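Local coordinates for structural protein ORF131 (Acidianus two-tailed virus, PDB 3FAJ) that is a structural component of the virion whose exact role is not established, although it probably binds DNA, at residues K119-S124 with Q128-E133; G29-G34 with R64-E69; D40-G45 with P113-A118; L54-E59 with H76-M81. All coordinates share one frame; numbering follows the deposited sequence. Where two conformers were deposited one is given.

Contact 1. Residues K119-S124 with Q128-E133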
loop_
_atom_site.group_PDB
_atom_site.type_symbol
_atom_site.label_atom_id
_atom_site.label_comp_id
_atom_site.label_asym_id
_atom_site.label_seq_id
_atom_site.Cartn_x
_atom_site.Cartn_y
_atom_site.Cartn_z
ATOM N N LYS A 119 -5.963 4.193 -0.335
ATOM C CA LYS A 119 -5.086 4.748 0.693
ATOM C C LYS A 119 -5.909 5.401 1.811
ATOM O O LYS A 119 -5.638 5.190 2.991
ATOM C CB LYS A 119 -4.073 5.726 0.067
ATOM C CG LYS A 119 -3.093 6.298 1.097
ATOM C CD LYS A 119 -2.048 7.150 0.394
ATOM C CE LYS A 119 -0.990 7.601 1.395
ATOM N NZ LYS A 119 -1.407 8.755 2.219
ATOM N N ALA A 120 -6.941 6.160 1.440
ATOM C CA ALA A 120 -7.824 6.785 2.439
ATOM C C ALA A 120 -8.523 5.725 3.293
ATOM O O ALA A 120 -8.736 5.923 4.489
ATOM C CB ALA A 120 -8.851 7.635 1.759
ATOM N N PHE A 121 -8.920 4.635 2.658
ATOM C CA PHE A 121 -9.593 3.541 3.363
ATOM C C PHE A 121 -8.652 2.945 4.399
ATOM O O PHE A 121 -9.036 2.711 5.546
ATOM C CB PHE A 121 -10.059 2.473 2.368
ATOM C CG PHE A 121 -10.682 1.272 3.017
ATOM C CD1 PHE A 121 -11.955 1.360 3.581
ATOM C CD2 PHE A 121 -10.010 0.054 3.051
ATOM C CE1 PHE A 121 -12.548 0.240 4.177
ATOM C CE2 PHE A 121 -10.588 -1.071 3.661
ATOM C CZ PHE A 121 -11.870 -0.967 4.203
ATOM N N LEU A 122 -7.413 2.719 4.008
ATOM C CA LEU A 122 -6.437 2.138 4.918
ATOM C C LEU A 122 -6.099 3.096 6.051
ATOM O O LEU A 122 -5.880 2.668 7.186
ATOM C CB LEU A 122 -5.175 1.751 4.163
ATOM C CG LEU A 122 -5.377 0.549 3.202
ATOM C CD1 LEU A 122 -4.195 0.504 2.297
ATOM C CD2 LEU A 122 -5.527 -0.802 3.924
ATOM N N ALA A 123 -6.094 4.389 5.741
ATOM C CA ALA A 123 -5.774 5.420 6.714
ATOM C C ALA A 123 -6.936 5.698 7.678
ATOM O O ALA A 123 -6.735 6.258 8.761
ATOM C CB ALA A 123 -5.346 6.698 5.971
ATOM N N SER A 124 -8.155 5.316 7.287
ATOM C CA SER A 124 -9.365 5.721 8.009
ATOM C C SER A 124 -9.405 5.128 9.415
ATOM O O SER A 124 -8.962 3.998 9.599
ATOM C CB SER A 124 -10.636 5.304 7.250
ATOM O OG SER A 124 -10.837 3.904 7.332
ATOM N N GLN A 128 -8.409 1.203 10.787
ATOM C CA GLN A 128 -7.311 0.995 11.746
ATOM C C GLN A 128 -7.789 0.383 13.054
ATOM O O GLN A 128 -7.177 -0.545 13.581
ATOM C CB GLN A 128 -6.508 2.269 11.940
ATOM C CG GLN A 128 -5.900 2.707 10.588
ATOM C CD GLN A 128 -4.783 3.699 10.727
ATOM O OE1 GLN A 128 -4.328 3.977 11.821
ATOM N NE2 GLN A 128 -4.305 4.210 9.595
ATOM N N VAL A 129 -8.900 0.900 13.576
ATOM C CA VAL A 129 -9.517 0.329 14.783
ATOM C C VAL A 129 -9.867 -1.131 14.549
ATOM O O VAL A 129 -9.594 -1.984 15.395
ATOM C CB VAL A 129 -10.773 1.126 15.168
ATOM C CG1 VAL A 129 -11.581 0.411 16.274
ATOM C CG2 VAL A 129 -10.367 2.524 15.589
ATOM N N ARG A 130 -10.470 -1.416 13.400
ATOM C CA ARG A 130 -10.851 -2.780 13.054
ATOM C C ARG A 130 -9.640 -3.706 13.063
ATOM O O ARG A 130 -9.736 -4.863 13.471
ATOM C CB ARG A 130 -11.530 -2.815 11.682
ATOM C CG ARG A 130 -12.245 -4.121 11.377
ATOM C CD ARG A 130 -13.229 -3.957 10.231
ATOM N NE ARG A 130 -12.564 -3.570 8.989
ATOM C CZ ARG A 130 -12.713 -2.387 8.401
ATOM N NH1 ARG A 130 -13.505 -1.471 8.938
ATOM N NH2 ARG A 130 -12.068 -2.122 7.273
ATOM N N ASN A 131 -8.503 -3.189 12.612
ATOM C CA ASN A 131 -7.270 -3.966 12.573
ATOM C C ASN A 131 -6.691 -4.194 13.966
ATOM O O ASN A 131 -6.221 -5.286 14.282
ATOM C CB ASN A 131 -6.234 -3.283 11.678
ATOM C CG ASN A 131 -6.502 -3.506 10.202
ATOM O OD1 ASN A 131 -7.302 -4.361 9.827
ATOM N ND2 ASN A 131 -5.829 -2.735 9.356
ATOM N N ILE A 132 -6.731 -3.154 14.793
ATOM C CA ILE A 132 -6.212 -3.240 16.162
ATOM C C ILE A 132 -7.089 -4.184 16.988
ATOM O O ILE A 132 -6.569 -5.040 17.725
ATOM C CB ILE A 132 -6.077 -1.842 16.809
ATOM C CG1 ILE A 132 -5.017 -1.029 16.055
ATOM C CG2 ILE A 132 -5.718 -1.953 18.321
ATOM C CD1 ILE A 132 -5.075 0.471 16.263
ATOM N N GLU A 133 -8.410 -4.074 16.824
ATOM C CA GLU A 133 -9.363 -4.921 17.571
ATOM C C GLU A 133 -9.224 -6.399 17.195
ATOM O O GLU A 133 -9.766 -7.270 17.874
ATOM C CB GLU A 133 -10.805 -4.484 17.312
ATOM C CG GLU A 133 -11.197 -3.162 17.941
ATOM C CD GLU A 133 -12.651 -2.784 17.641
ATOM O OE1 GLU A 133 -13.135 -3.141 16.545
ATOM O OE2 GLU A 133 -13.291 -2.119 18.479
#

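Contact 2. Residues G29-G34 with R64-E69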
loop_
_atom_site.group_PDB
_atom_site.type_symbol
_atom_site.label_atom_id
_atom_site.label_comp_id
_atom_site.label_asym_id
_atom_site.label_seq_id
_atom_site.Cartn_x
_atom_site.Cartn_y
_atom_site.Cartn_z
ATOM N N GLY A 29 -0.666 -4.686 15.519
ATOM C CA GLY A 29 -1.633 -5.322 14.639
ATOM C C GLY A 29 -2.283 -4.348 13.674
ATOM O O GLY A 29 -3.207 -4.715 12.946
ATOM N N ASP A 30 -1.801 -3.103 13.655
ATOM C CA ASP A 30 -2.391 -2.091 12.777
ATOM C C ASP A 30 -1.714 -2.138 11.413
ATOM O O ASP A 30 -0.917 -1.262 11.054
ATOM C CB ASP A 30 -2.305 -0.688 13.403
ATOM C CG ASP A 30 -3.130 0.354 12.645
ATOM O OD1 ASP A 30 -3.750 0.007 11.625
ATOM O OD2 ASP A 30 -3.164 1.524 13.113
ATOM N N TYR A 31 -2.051 -3.175 10.646
ATOM C CA TYR A 31 -1.411 -3.408 9.354
ATOM C C TYR A 31 -1.815 -2.357 8.333
ATOM O O TYR A 31 -1.006 -1.988 7.482
ATOM C CB TYR A 31 -1.698 -4.834 8.847
ATOM C CG TYR A 31 -1.396 -5.872 9.895
ATOM C CD1 TYR A 31 -0.161 -5.897 10.565
ATOM C CD2 TYR A 31 -2.358 -6.822 10.251
ATOM C CE1 TYR A 31 0.107 -6.842 11.566
ATOM C CE2 TYR A 31 -2.084 -7.770 11.242
ATOM C CZ TYR A 31 -0.854 -7.777 11.880
ATOM O OH TYR A 31 -0.605 -8.710 12.870
ATOM N N ALA A 32 -3.071 -1.898 8.415
ATOM C CA ALA A 32 -3.532 -0.804 7.575
ATOM C C ALA A 32 -2.646 0.438 7.774
ATOM O O ALA A 32 -2.174 1.037 6.794
ATOM C CB ALA A 32 -5.022 -0.496 7.872
ATOM N N GLY A 33 -2.416 0.819 9.033
ATOM C CA GLY A 33 -1.535 1.963 9.354
ATOM C C GLY A 33 -0.119 1.744 8.842
ATOM O O GLY A 33 0.519 2.684 8.311
ATOM N N GLY A 34 0.375 0.507 8.986
ATOM C CA GLY A 34 1.725 0.160 8.518
ATOM C C GLY A 34 1.805 0.294 6.997
ATOM O O GLY A 34 2.804 0.784 6.461
ATOM N N ARG A 64 -4.175 -10.769 6.017
ATOM C CA ARG A 64 -4.792 -12.050 5.716
ATOM C C ARG A 64 -4.773 -12.974 6.950
ATOM O O ARG A 64 -5.803 -13.539 7.339
ATOM C CB ARG A 64 -4.081 -12.687 4.518
ATOM C CG ARG A 64 -4.792 -13.887 3.916
ATOM C CD ARG A 64 -4.034 -14.422 2.708
ATOM N NE ARG A 64 -2.632 -14.725 3.009
ATOM C CZ ARG A 64 -2.212 -15.795 3.686
ATOM N NH1 ARG A 64 -3.074 -16.696 4.155
ATOM N NH2 ARG A 64 -0.914 -15.968 3.896
ATOM N N ARG A 65 -3.611 -13.095 7.576
ATOM C CA ARG A 65 -3.447 -13.986 8.731
ATOM C C ARG A 65 -4.362 -13.585 9.889
ATOM O O ARG A 65 -4.882 -14.443 10.596
ATOM C CB ARG A 65 -1.990 -14.011 9.169
ATOM C CG ARG A 65 -1.090 -14.821 8.214
ATOM C CD ARG A 65 0.306 -15.018 8.776
ATOM N NE ARG A 65 1.126 -13.808 8.701
ATOM C CZ ARG A 65 1.934 -13.510 7.688
ATOM N NH1 ARG A 65 2.040 -14.325 6.636
ATOM N NH2 ARG A 65 2.641 -12.392 7.724
ATOM N N ALA A 66 -4.546 -12.279 10.063
ATOM C CA ALA A 66 -5.392 -11.702 11.116
ATOM C C ALA A 66 -6.900 -11.699 10.779
ATOM O O ALA A 66 -7.745 -11.507 11.667
ATOM C CB ALA A 66 -4.920 -10.294 11.426
ATOM N N GLY A 67 -7.237 -11.950 9.518
ATOM C CA GLY A 67 -8.628 -11.854 9.072
ATOM C C GLY A 67 -9.143 -10.453 8.809
ATOM O O GLY A 67 -10.370 -10.232 8.810
ATOM N N ASP A 68 -8.219 -9.505 8.598
ATOM C CA ASP A 68 -8.564 -8.126 8.197
ATOM C C ASP A 68 -8.768 -8.138 6.678
ATOM O O ASP A 68 -7.895 -7.696 5.909
ATOM C CB ASP A 68 -7.431 -7.139 8.532
ATOM C CG ASP A 68 -7.011 -7.165 10.003
ATOM O OD1 ASP A 68 -7.899 -7.173 10.889
ATOM O OD2 ASP A 68 -5.783 -7.132 10.274
ATOM N N GLU A 69 -9.900 -8.699 6.252
ATOM C CA GLU A 69 -10.095 -9.072 4.849
ATOM C C GLU A 69 -10.109 -7.842 3.945
ATOM O O GLU A 69 -9.534 -7.870 2.859
ATOM C CB GLU A 69 -11.406 -9.864 4.680
ATOM C CG GLU A 69 -11.627 -10.388 3.257
ATOM C CD GLU A 69 -12.839 -11.284 3.106
ATOM O OE1 GLU A 69 -13.447 -11.702 4.134
ATOM O OE2 GLU A 69 -13.165 -11.613 1.944
#

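Contact 3. Residues D40-G45 with P113-A118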
loop_
_atom_site.group_PDB
_atom_site.type_symbol
_atom_site.label_atom_id
_atom_site.label_comp_id
_atom_site.label_asym_id
_atom_site.label_seq_id
_atom_site.Cartn_x
_atom_site.Cartn_y
_atom_site.Cartn_z
ATOM N N ASP A 40 3.271 6.358 2.158
ATOM C CA ASP A 40 3.850 7.702 2.299
ATOM C C ASP A 40 5.323 7.739 1.864
ATOM O O ASP A 40 5.781 8.701 1.230
ATOM C CB ASP A 40 3.693 8.203 3.741
ATOM C CG ASP A 40 2.259 8.588 4.085
ATOM O OD1 ASP A 40 1.417 8.755 3.169
ATOM O OD2 ASP A 40 1.985 8.736 5.297
ATOM N N MET A 41 6.082 6.702 2.226
ATOM C CA MET A 41 7.506 6.597 1.818
ATOM C C MET A 41 7.623 6.411 0.300
ATOM O O MET A 41 8.524 6.979 -0.345
ATOM C CB MET A 41 8.162 5.433 2.545
ATOM C CG MET A 41 8.258 5.652 4.040
ATOM S SD MET A 41 9.139 4.274 4.797
ATOM C CE MET A 41 8.176 2.869 4.455
ATOM N N PHE A 42 6.722 5.615 -0.265
ATOM C CA PHE A 42 6.643 5.414 -1.715
ATOM C C PHE A 42 6.458 6.768 -2.414
ATOM O O PHE A 42 7.185 7.101 -3.365
ATOM C CB PHE A 42 5.479 4.456 -2.034
ATOM C CG PHE A 42 5.000 4.522 -3.455
ATOM C CD1 PHE A 42 5.782 4.013 -4.499
ATOM C CD2 PHE A 42 3.753 5.090 -3.747
ATOM C CE1 PHE A 42 5.326 4.073 -5.839
ATOM C CE2 PHE A 42 3.286 5.131 -5.071
ATOM C CZ PHE A 42 4.075 4.626 -6.113
ATOM N N GLU A 43 5.509 7.557 -1.919
ATOM C CA GLU A 43 5.183 8.841 -2.570
ATOM C C GLU A 43 6.295 9.856 -2.419
ATOM O O GLU A 43 6.438 10.762 -3.262
ATOM C CB GLU A 43 3.912 9.419 -1.988
ATOM C CG GLU A 43 2.693 8.545 -2.289
ATOM C CD GLU A 43 1.425 9.120 -1.712
ATOM O OE1 GLU A 43 1.403 10.335 -1.397
ATOM O OE2 GLU A 43 0.444 8.385 -1.584
ATOM N N ASN A 44 7.059 9.733 -1.335
ATOM C CA ASN A 44 8.182 10.640 -1.077
ATOM C C ASN A 44 9.438 10.287 -1.843
ATOM O O ASN A 44 10.415 11.001 -1.780
ATOM C CB ASN A 44 8.556 10.619 0.402
ATOM C CG ASN A 44 7.547 11.332 1.269
ATOM O OD1 ASN A 44 6.756 12.130 0.779
ATOM N ND2 ASN A 44 7.601 11.073 2.577
ATOM N N GLY A 45 9.412 9.157 -2.539
ATOM C CA GLY A 45 10.586 8.716 -3.263
ATOM C C GLY A 45 11.576 7.983 -2.384
ATOM O O GLY A 45 12.666 7.673 -2.827
ATOM N N PRO A 113 -7.701 7.791 -9.021
ATOM C CA PRO A 113 -8.705 7.862 -7.951
ATOM C C PRO A 113 -8.863 6.568 -7.143
ATOM O O PRO A 113 -9.141 6.629 -5.950
ATOM C CB PRO A 113 -10.006 8.225 -8.708
ATOM C CG PRO A 113 -9.531 8.863 -9.979
ATOM C CD PRO A 113 -8.296 8.079 -10.342
ATOM N N GLU A 114 -8.656 5.407 -7.767
ATOM C CA GLU A 114 -8.755 4.146 -7.042
ATOM C C GLU A 114 -7.643 4.037 -6.001
ATOM O O GLU A 114 -7.859 3.554 -4.897
ATOM C CB GLU A 114 -8.750 2.925 -7.986
ATOM C CG GLU A 114 -9.068 1.634 -7.218
ATOM C CD GLU A 114 -8.977 0.372 -8.040
ATOM O OE1 GLU A 114 -9.051 0.454 -9.275
ATOM O OE2 GLU A 114 -8.831 -0.708 -7.418
ATOM N N TYR A 115 -6.456 4.540 -6.338
ATOM C CA TYR A 115 -5.361 4.536 -5.371
ATOM C C TYR A 115 -5.701 5.464 -4.205
ATOM O O TYR A 115 -5.520 5.119 -3.034
ATOM C CB TYR A 115 -4.059 4.995 -6.037
ATOM C CG TYR A 115 -2.925 5.228 -5.038
ATOM C CD1 TYR A 115 -2.082 4.187 -4.663
ATOM C CD2 TYR A 115 -2.714 6.487 -4.477
ATOM C CE1 TYR A 115 -1.037 4.412 -3.774
ATOM C CE2 TYR A 115 -1.668 6.725 -3.561
ATOM C CZ TYR A 115 -0.843 5.662 -3.217
ATOM O OH TYR A 115 0.214 5.846 -2.344
ATOM N N GLN A 116 -6.162 6.662 -4.535
ATOM C CA GLN A 116 -6.516 7.628 -3.484
ATOM C C GLN A 116 -7.562 7.023 -2.539
ATOM O O GLN A 116 -7.452 7.173 -1.315
ATOM C CB GLN A 116 -7.056 8.918 -4.078
ATOM C CG GLN A 116 -6.035 9.670 -4.936
ATOM C CD GLN A 116 -6.666 10.773 -5.810
ATOM O OE1 GLN A 116 -7.910 10.907 -5.916
ATOM N NE2 GLN A 116 -5.811 11.548 -6.475
ATOM N N GLN A 117 -8.570 6.363 -3.107
ATOM C CA GLN A 117 -9.640 5.761 -2.296
ATOM C C GLN A 117 -9.077 4.670 -1.389
ATOM O O GLN A 117 -9.435 4.593 -0.202
ATOM C CB GLN A 117 -10.707 5.139 -3.179
ATOM C CG GLN A 117 -11.623 6.067 -3.882
ATOM C CD GLN A 117 -12.611 5.273 -4.707
ATOM O OE1 GLN A 117 -12.414 4.070 -4.923
ATOM N NE2 GLN A 117 -13.689 5.908 -5.132
ATOM N N ALA A 118 -8.212 3.817 -1.954
ATOM C CA ALA A 118 -7.674 2.686 -1.206
ATOM C C ALA A 118 -6.795 3.184 -0.057
ATOM O O ALA A 118 -6.901 2.714 1.078
ATOM C CB ALA A 118 -6.887 1.731 -2.139
#

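Contact 4. Residues L54-E59 with H76-M81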
loop_
_atom_site.group_PDB
_atom_site.type_symbol
_atom_site.label_atom_id
_atom_site.label_comp_id
_atom_site.label_asym_id
_atom_site.label_seq_id
_atom_site.Cartn_x
_atom_site.Cartn_y
_atom_site.Cartn_z
ATOM N N LEU A 54 7.036 -5.507 -2.259
ATOM C CA LEU A 54 7.376 -6.613 -1.351
ATOM C C LEU A 54 6.939 -6.250 0.074
ATOM O O LEU A 54 6.369 -7.087 0.788
ATOM C CB LEU A 54 8.877 -6.892 -1.391
ATOM C CG LEU A 54 9.405 -7.468 -2.717
ATOM C CD1 LEU A 54 10.928 -7.381 -2.760
ATOM C CD2 LEU A 54 8.926 -8.915 -2.907
ATOM N N LYS A 55 7.201 -5.006 0.473
ATOM C CA LYS A 55 6.809 -4.526 1.797
ATOM C C LYS A 55 5.282 -4.453 1.946
ATOM O O LYS A 55 4.757 -4.863 2.999
ATOM C CB LYS A 55 7.430 -3.158 2.106
ATOM C CG LYS A 55 8.925 -3.209 2.349
ATOM C CD LYS A 55 9.443 -1.851 2.767
ATOM C CE LYS A 55 10.823 -1.991 3.400
ATOM N NZ LYS A 55 11.373 -0.667 3.842
ATOM N N LEU A 56 4.582 -3.927 0.931
ATOM C CA LEU A 56 3.102 -3.911 0.960
ATOM C C LEU A 56 2.565 -5.329 1.027
ATOM O O LEU A 56 1.619 -5.593 1.758
ATOM C CB LEU A 56 2.525 -3.205 -0.266
ATOM C CG LEU A 56 2.720 -1.684 -0.268
ATOM C CD1 LEU A 56 2.320 -1.111 -1.644
ATOM C CD2 LEU A 56 1.922 -0.991 0.908
ATOM N N ALA A 57 3.168 -6.245 0.264
ATOM C CA ALA A 57 2.734 -7.638 0.261
ATOM C C ALA A 57 2.841 -8.252 1.670
ATOM O O ALA A 57 1.985 -9.056 2.076
ATOM C CB ALA A 57 3.554 -8.449 -0.752
ATOM N N GLY A 58 3.885 -7.863 2.401
ATOM C CA GLY A 58 4.093 -8.312 3.790
ATOM C C GLY A 58 2.934 -7.876 4.681
ATOM O O GLY A 58 2.444 -8.661 5.503
ATOM N N GLU A 59 2.517 -6.561 4.486
ATOM C CA GLU A 59 1.349 -6.130 5.281
ATOM C C GLU A 59 0.108 -6.885 4.829
ATOM O O GLU A 59 -0.753 -7.260 5.645
ATOM C CB GLU A 59 1.123 -4.619 5.162
ATOM C CG GLU A 59 2.243 -3.737 5.754
ATOM C CD GLU A 59 2.518 -3.983 7.227
ATOM O OE1 GLU A 59 1.568 -4.181 8.016
ATOM O OE2 GLU A 59 3.718 -4.009 7.594
ATOM N N HIS A 76 -3.890 -5.229 -1.710
ATOM C CA HIS A 76 -3.743 -5.986 -2.946
ATOM C C HIS A 76 -4.004 -5.088 -4.166
ATOM O O HIS A 76 -3.261 -5.145 -5.159
ATOM C CB HIS A 76 -4.679 -7.198 -2.931
ATOM C CG HIS A 76 -4.423 -8.169 -4.034
ATOM N ND1 HIS A 76 -5.073 -8.110 -5.251
ATOM C CD2 HIS A 76 -3.596 -9.241 -4.098
ATOM C CE1 HIS A 76 -4.654 -9.101 -6.020
ATOM N NE2 HIS A 76 -3.762 -9.807 -5.344
ATOM N N ALA A 77 -5.049 -4.261 -4.091
ATOM C CA ALA A 77 -5.408 -3.370 -5.215
ATOM C C ALA A 77 -4.274 -2.389 -5.495
ATOM O O ALA A 77 -3.929 -2.158 -6.665
ATOM C CB ALA A 77 -6.744 -2.622 -4.941
ATOM N N ILE A 78 -3.688 -1.835 -4.438
ATOM C CA ILE A 78 -2.586 -0.877 -4.580
ATOM C C ILE A 78 -1.336 -1.550 -5.172
ATOM O O ILE A 78 -0.696 -0.997 -6.068
ATOM C CB ILE A 78 -2.277 -0.168 -3.252
ATOM C CG1 ILE A 78 -3.471 0.746 -2.885
ATOM C CG2 ILE A 78 -0.978 0.661 -3.368
ATOM C CD1 ILE A 78 -3.424 1.249 -1.407
ATOM N N VAL A 79 -1.022 -2.745 -4.673
ATOM C CA VAL A 79 0.129 -3.496 -5.190
ATOM C C VAL A 79 -0.018 -3.704 -6.696
ATOM O O VAL A 79 0.938 -3.493 -7.458
ATOM C CB VAL A 79 0.350 -4.836 -4.435
ATOM C CG1 VAL A 79 1.375 -5.733 -5.171
ATOM C CG2 VAL A 79 0.791 -4.552 -2.985
ATOM N N LYS A 80 -1.208 -4.100 -7.141
ATOM C CA LYS A 80 -1.482 -4.284 -8.570
ATOM C C LYS A 80 -1.238 -2.996 -9.363
ATOM O O LYS A 80 -0.635 -3.005 -10.452
ATOM C CB LYS A 80 -2.917 -4.760 -8.754
ATOM C CG LYS A 80 -3.286 -5.094 -10.209
ATOM C CD LYS A 80 -4.408 -6.118 -10.296
ATOM C CE LYS A 80 -5.642 -5.735 -9.490
ATOM N NZ LYS A 80 -6.857 -6.458 -10.021
ATOM N N MET A 81 -1.717 -1.874 -8.813
ATOM C CA MET A 81 -1.588 -0.589 -9.506
ATOM C C MET A 81 -0.123 -0.212 -9.657
ATOM O O MET A 81 0.305 0.212 -10.728
ATOM C CB MET A 81 -2.348 0.526 -8.761
ATOM C CG MET A 81 -3.854 0.430 -8.985
ATOM S SD MET A 81 -4.691 1.736 -8.068
ATOM C CE MET A 81 -5.115 0.961 -6.521
#

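Contact 1. Residues K119-S124 with Q128-E133
The guanidinium group of Arg-130 turns its edge to the phenyl ring of Phe-121: NH2 lies 3.3 Å from the ring atom CZ, and the two planes are 30° apart. This pair spans a tight helix-helix junction at Ser-124, in which helix 113-123 stops and helix 125-132 sets off at once, their short segment axes inclined by 52°. The arginine chain bends at chi3 (62°), which folds its head back over the corner, so that the two side chains lie across one another. A long flexible chain suits this place, since only its end has to reach the ring, whose other neighbours include Arg-70 and Ala-74 of helix 69-86. Within the corner, Gln-128 serves both helices. Its backbone N donates a nearly straight bond to Ser-124 O at 3.1 Å, which belongs to the first turn of the new helix. Its extended side chain reaches back to the end of the old one, where NE2 donates to Leu-122 O at 3.3 Å with the acceptor close to the amide plane. A carbonyl in the last turn thus gains a donor, and CG of the glutamine also rests 3.4 Å from Leu-122 O. Ser-124 suits the junction because it faces both ways. It stands at the N-cap of the following helix, and its short hydroxyl side chain also folds back: OG and its own backbone N approach Phe-121 O from the same face of the carbonyl plane, OG at 2.8 Å.

Contact 2. Residues G29-G34 with R64-E69
Tyr-31 and Asp-68 hold the same first torsion, with CG beside the backbone N and opposite the carbonyl carbon (chi1 -51° and -55°), and this sends ring and carboxylate into the gap between their backbones, where the CA atoms of Tyr-31 and Asp-68 are 8.6 Å apart. The side chains cross at about a right angle, with their planes 51° apart. Asp-68 OD2 comes to the edge of the tyrosine ring, 3.4 Å from CD2, where the slightly positive ring hydrogens probably offer a mild attraction to the carboxylate oxygen. Further along the same edge, CE2 rests on the methyl group of Ala-66, whose CB is 3.8 Å away and in the ring plane. A small residue leaves room here for the broad ring. One face of the ring is taken by Gly-29 O, which sits over its centre 3.5 Å above the plane. Each side of the contact has its own helix-end signal. Asp-30 is an N-cap, its OD1 accepting from Gly-33 N at 3.0 Å from above the carboxylate plane. Gly-67 closes helix 51-66 with a positive phi that glycine adopts readily. Ala-66 O also accepts from NE of Arg-134, the last residue modelled. The contact therefore joins a capped helix start to a Schellman-terminated helix end, the sort of meeting found where the chain turns round at one end of a helical bundle.

Contact 3. Residues D40-G45 with P113-A118
Helices 31-43 and 113-123 keep their backbones well apart here, the nearest CA atoms, those of Glu-43 and Tyr-115, being 11.7 Å from each other, and long side chains span the distance. Tyr-115 has CG opposite its backbone N (chi1 171°), while Glu-43 runs out fully extended to meet it. The phenol OH donates to Glu-43 OE2 at 2.7 Å, using the anti lone pair of that oxygen. The carboxylate is turned 55° from the ring, yet OE2 lies in the ring plane at the edge, 3.3 Å from CE2. In this helical bundle the phenol thus carries its hydroxyl through an apolar layer to a partly exposed acid: its side chain is packed by Ile-78, Met-81 and Val-109. Tyrosine fits, joining an apolar ring to a polar end. Phe-42, next to Glu-43, supplies part of the same apolar surround, its ring edge lying against the hydroxyl with CD2 3.9 Å from Tyr-115 OH. Lys-119, one turn further along the tyrosine's helix, touches Glu-43 and makes a salt bridge to Asp-40, so its charge may help to stabilise the ionised glutamate. Gly-45 supplies the positive phi of a Schellman motif, its N bonding back to Phe-42 O.

Contact 4. Residues L54-E59 with H76-M81
A helical hairpin is the element at work here: helix 51-66 turns sharply into helix 69-86, and the two return alongside each other, with segment axes 9.7 Å apart at closest and an angle of 165° between their directions. Leu-56 and Val-79 sit face to face in the seam, their CA atoms 6.8 Å apart. The two side chains interdigitate, running antiparallel alongside one another, and one methyl does most of the touching. Val-79 CG2, set beside its backbone N because CG1 takes the position opposite (chi1 169°), lies 3.5 Å from Leu-56 CB, tighter than an ordinary carbon contact. The same methyl is 4.0 Å from Leu-56 CD1. That branch of the leucine reaches on to Ile-78, which it meets crosswise, at 4.1 Å from CG2. The branch at the beta carbon of valine and isoleucine puts methyl groups close to the helix, while leucine, branched one atom later, can extend between them. Ile-78 also looks to the rest of the bundle, touching Ala-118 and Leu-122 of helix 113-123 and Leu-39 of helix 31-43. Leu-56 likewise packs on Ile-38. With carbon alone meeting carbon in these pairs, the hairpin is held here by burial of hydrocarbon and close shape fit, not by directional bonds.

From the N terminus, the start of helix 31-43 enters contact 2, which closes a loop of 29 residues at the end of helix 51-66. Before it closes, the far end of helix 31-43 has opened contact 3, so the two cross, on opposite sides of the chain's centre. Contact 4 starts inside the loop of contact 2 and ends beyond it, crossing it too, but lies wholly within the longer loop that contact 3 closes on helix 113-123. Contact 1 follows in series, the three residues between its segments being the first turn of the last helix. It touches all the others: Gln-128 meets Asp-30, Lys-119 reaches contact 3, and Leu-122 packs on Ile-78.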